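Local coordinates for DNA replication licensing factor MCM related protein (Thermoplasma acidophilum, PDB 4ME3) that is the N-terminal part of an archaeal MCM, probably an ATP-driven single-stranded DNA helicase of replication, and carries a zinc-binding module, at residues 132-137 with 195-200. Sequence-based numbering, arbitrary orientation.
Sequences KNTEVF and VQKVEI
Two bonds meet at the hydroxyl of T134: OG1 accepts the amide hydrogen from K197 N at 2.9 Å and donates its own to E135 O at 2.8 Å. Lodged between the backbone N and the carbonyl carbon of T134 (chi1 64°), it stands where a strand carbonyl would have met K197 N, a worked example of a side chain standing in for backbone across a broken ladder. Antiparallel pairing runs through K132 with E199, where one of the two backbone bonds is weak, and N133 with V198, then resumes one residue out of step at F137 with V195. T134 N still reaches K197 O, at 2.9 Å, while T134 O is taken by the side chain of Q196. The Q196 side chain runs out straight, its CG turned opposite the main-chain nitrogen (chi1 -176°), and carries NE2 to T134 O at 3.1 Å, the bond almost straight (171°) and the acceptor in the amide plane; G226 N holds OE1. At the far end V195 CB sits over one face of the F137 ring, 4.0 Å from its centroid, a CH-pi contact, with V195 CG1 3.6 Å from F137 CZ. E199 lies alongside K132, but its carboxylate is salt-bridged to R215. A valine in place of T134 would probably leave K197 N without its acceptor and E135 O without its donor, freeing the irregular turn to shift. Within the OB domain, strands 123-147 and 191-201 are thus kept joined through the interruption by one backbone bond together with the T134 hydroxyl and Q196 amide, which take up polar groups that a regular ladder would have paired.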
loop_
_atom_site.group_PDB
_atom_site.type_symbol
_atom_site.label_atom_id
_atom_site.label_comp_id
_atom_site.label_asym_id
_atom_site.label_seq_id
_atom_site.Cartn_x
_atom_site.Cartn_y
_atom_site.Cartn_z
ATOM N N LYS A 132 10.007 12.689 14.788
ATOM C CA LYS A 132 10.618 11.420 15.139
ATOM C C LYS A 132 10.519 10.452 13.979
ATOM O O LYS A 132 9.632 10.570 13.139
ATOM C CB LYS A 132 9.907 10.794 16.341
ATOM C CG LYS A 132 10.069 11.547 17.645
ATOM C CD LYS A 132 9.401 10.800 18.794
ATOM C CE LYS A 132 10.377 9.884 19.526
ATOM N NZ LYS A 132 10.948 8.810 18.661
ATOM N N ASN A 133 11.433 9.492 13.938
ATOM C CA ASN A 133 11.304 8.380 13.012
ATOM C C ASN A 133 11.876 7.114 13.624
ATOM O O ASN A 133 12.746 7.170 14.496
ATOM C CB ASN A 133 11.964 8.696 11.667
ATOM C CG ASN A 133 13.460 8.904 11.779
ATOM O OD1 ASN A 133 14.110 8.375 12.678
ATOM N ND2 ASN A 133 14.016 9.675 10.855
ATOM N N THR A 134 11.360 5.974 13.189
ATOM C CA THR A 134 11.884 4.696 13.630
ATOM C C THR A 134 13.041 4.307 12.731
ATOM O O THR A 134 13.319 4.967 11.730
ATOM C CB THR A 134 10.829 3.581 13.535
ATOM O OG1 THR A 134 10.474 3.373 12.162
ATOM C CG2 THR A 134 9.588 3.932 14.339
ATOM N N GLU A 135 13.723 3.232 13.097
ATOM C CA GLU A 135 14.638 2.594 12.176
ATOM C C GLU A 135 13.828 2.100 10.984
ATOM O O GLU A 135 12.599 1.988 11.053
ATOM C CB GLU A 135 15.356 1.418 12.849
ATOM C CG GLU A 135 14.481 0.191 13.109
ATOM C CD GLU A 135 13.604 0.327 14.342
ATOM O OE1 GLU A 135 13.641 1.391 14.998
ATOM O OE2 GLU A 135 12.873 -0.638 14.659
ATOM N N VAL A 136 14.511 1.816 9.885
ATOM C CA VAL A 136 13.877 1.133 8.772
ATOM C C VAL A 136 13.952 -0.368 9.031
ATOM O O VAL A 136 15.042 -0.918 9.193
ATOM C CB VAL A 136 14.568 1.464 7.444
ATOM C CG1 VAL A 136 13.943 0.667 6.314
ATOM C CG2 VAL A 136 14.484 2.956 7.159
ATOM N N PHE A 137 12.798 -1.027 9.086
ATOM C CA PHE A 137 12.752 -2.447 9.422
ATOM C C PHE A 137 11.970 -3.240 8.385
ATOM O O PHE A 137 11.148 -2.682 7.657
ATOM C CB PHE A 137 12.144 -2.647 10.810
ATOM C CG PHE A 137 10.729 -2.166 10.926
ATOM C CD1 PHE A 137 10.456 -0.840 11.211
ATOM C CD2 PHE A 137 9.670 -3.044 10.756
ATOM C CE1 PHE A 137 9.147 -0.393 11.318
ATOM C CE2 PHE A 137 8.366 -2.608 10.864
ATOM C CZ PHE A 137 8.104 -1.279 11.145
ATOM N N VAL A 195 9.947 -0.783 5.974
ATOM C CA VAL A 195 8.904 0.011 6.615
ATOM C C VAL A 195 9.553 0.975 7.591
ATOM O O VAL A 195 10.555 0.651 8.230
ATOM C CB VAL A 195 7.898 -0.869 7.374
ATOM C CG1 VAL A 195 6.803 -0.008 8.010
ATOM C CG2 VAL A 195 7.287 -1.912 6.450
ATOM N N GLN A 196 8.983 2.166 7.704
ATOM C CA GLN A 196 9.458 3.140 8.667
ATOM C C GLN A 196 8.258 3.930 9.162
ATOM O O GLN A 196 7.380 4.278 8.376
ATOM C CB GLN A 196 10.470 4.078 8.013
ATOM C CG GLN A 196 11.096 5.083 8.961
ATOM C CD GLN A 196 12.093 5.984 8.272
ATOM O OE1 GLN A 196 11.884 6.409 7.133
ATOM N NE2 GLN A 196 13.189 6.287 8.958
ATOM N N LYS A 197 8.209 4.193 10.461
ATOM C CA LYS A 197 7.175 5.067 11.001
ATOM C C LYS A 197 7.779 6.434 11.255
ATOM O O LYS A 197 8.898 6.548 11.759
ATOM C CB LYS A 197 6.575 4.501 12.287
ATOM C CG LYS A 197 6.081 3.074 12.161
ATOM C CD LYS A 197 5.209 2.692 13.341
ATOM C CE LYS A 197 4.749 1.248 13.248
ATOM N NZ LYS A 197 3.923 0.860 14.426
ATOM N N VAL A 198 7.027 7.466 10.895
ATOM C CA VAL A 198 7.474 8.839 11.011
ATOM C C VAL A 198 6.385 9.666 11.681
ATOM O O VAL A 198 5.255 9.725 11.197
ATOM C CB VAL A 198 7.769 9.437 9.621
ATOM C CG1 VAL A 198 8.268 10.862 9.738
ATOM C CG2 VAL A 198 8.788 8.568 8.879
ATOM N N GLU A 199 6.717 10.294 12.800
ATOM C CA GLU A 199 5.757 11.159 13.476
ATOM C C GLU A 199 5.952 12.600 13.044
ATOM O O GLU A 199 7.058 13.127 13.118
ATOM C CB GLU A 199 5.897 11.055 14.995
ATOM C CG GLU A 199 4.951 11.983 15.736
ATOM C CD GLU A 199 5.045 11.837 17.239
ATOM O OE1 GLU A 199 4.105 11.274 17.838
ATOM O OE2 GLU A 199 6.053 12.290 17.817
ATOM N N ILE A 200 4.878 13.235 12.584
ATOM C CA ILE A 200 4.929 14.649 12.239
ATOM C C ILE A 200 4.057 15.468 13.188
ATOM O O ILE A 200 3.148 14.943 13.823
ATOM C CB ILE A 200 4.493 14.915 10.782
ATOM C CG1 ILE A 200 3.034 14.512 10.562
ATOM C CG2 ILE A 200 5.400 14.166 9.812
ATOM C CD1 ILE A 200 2.461 15.036 9.257
#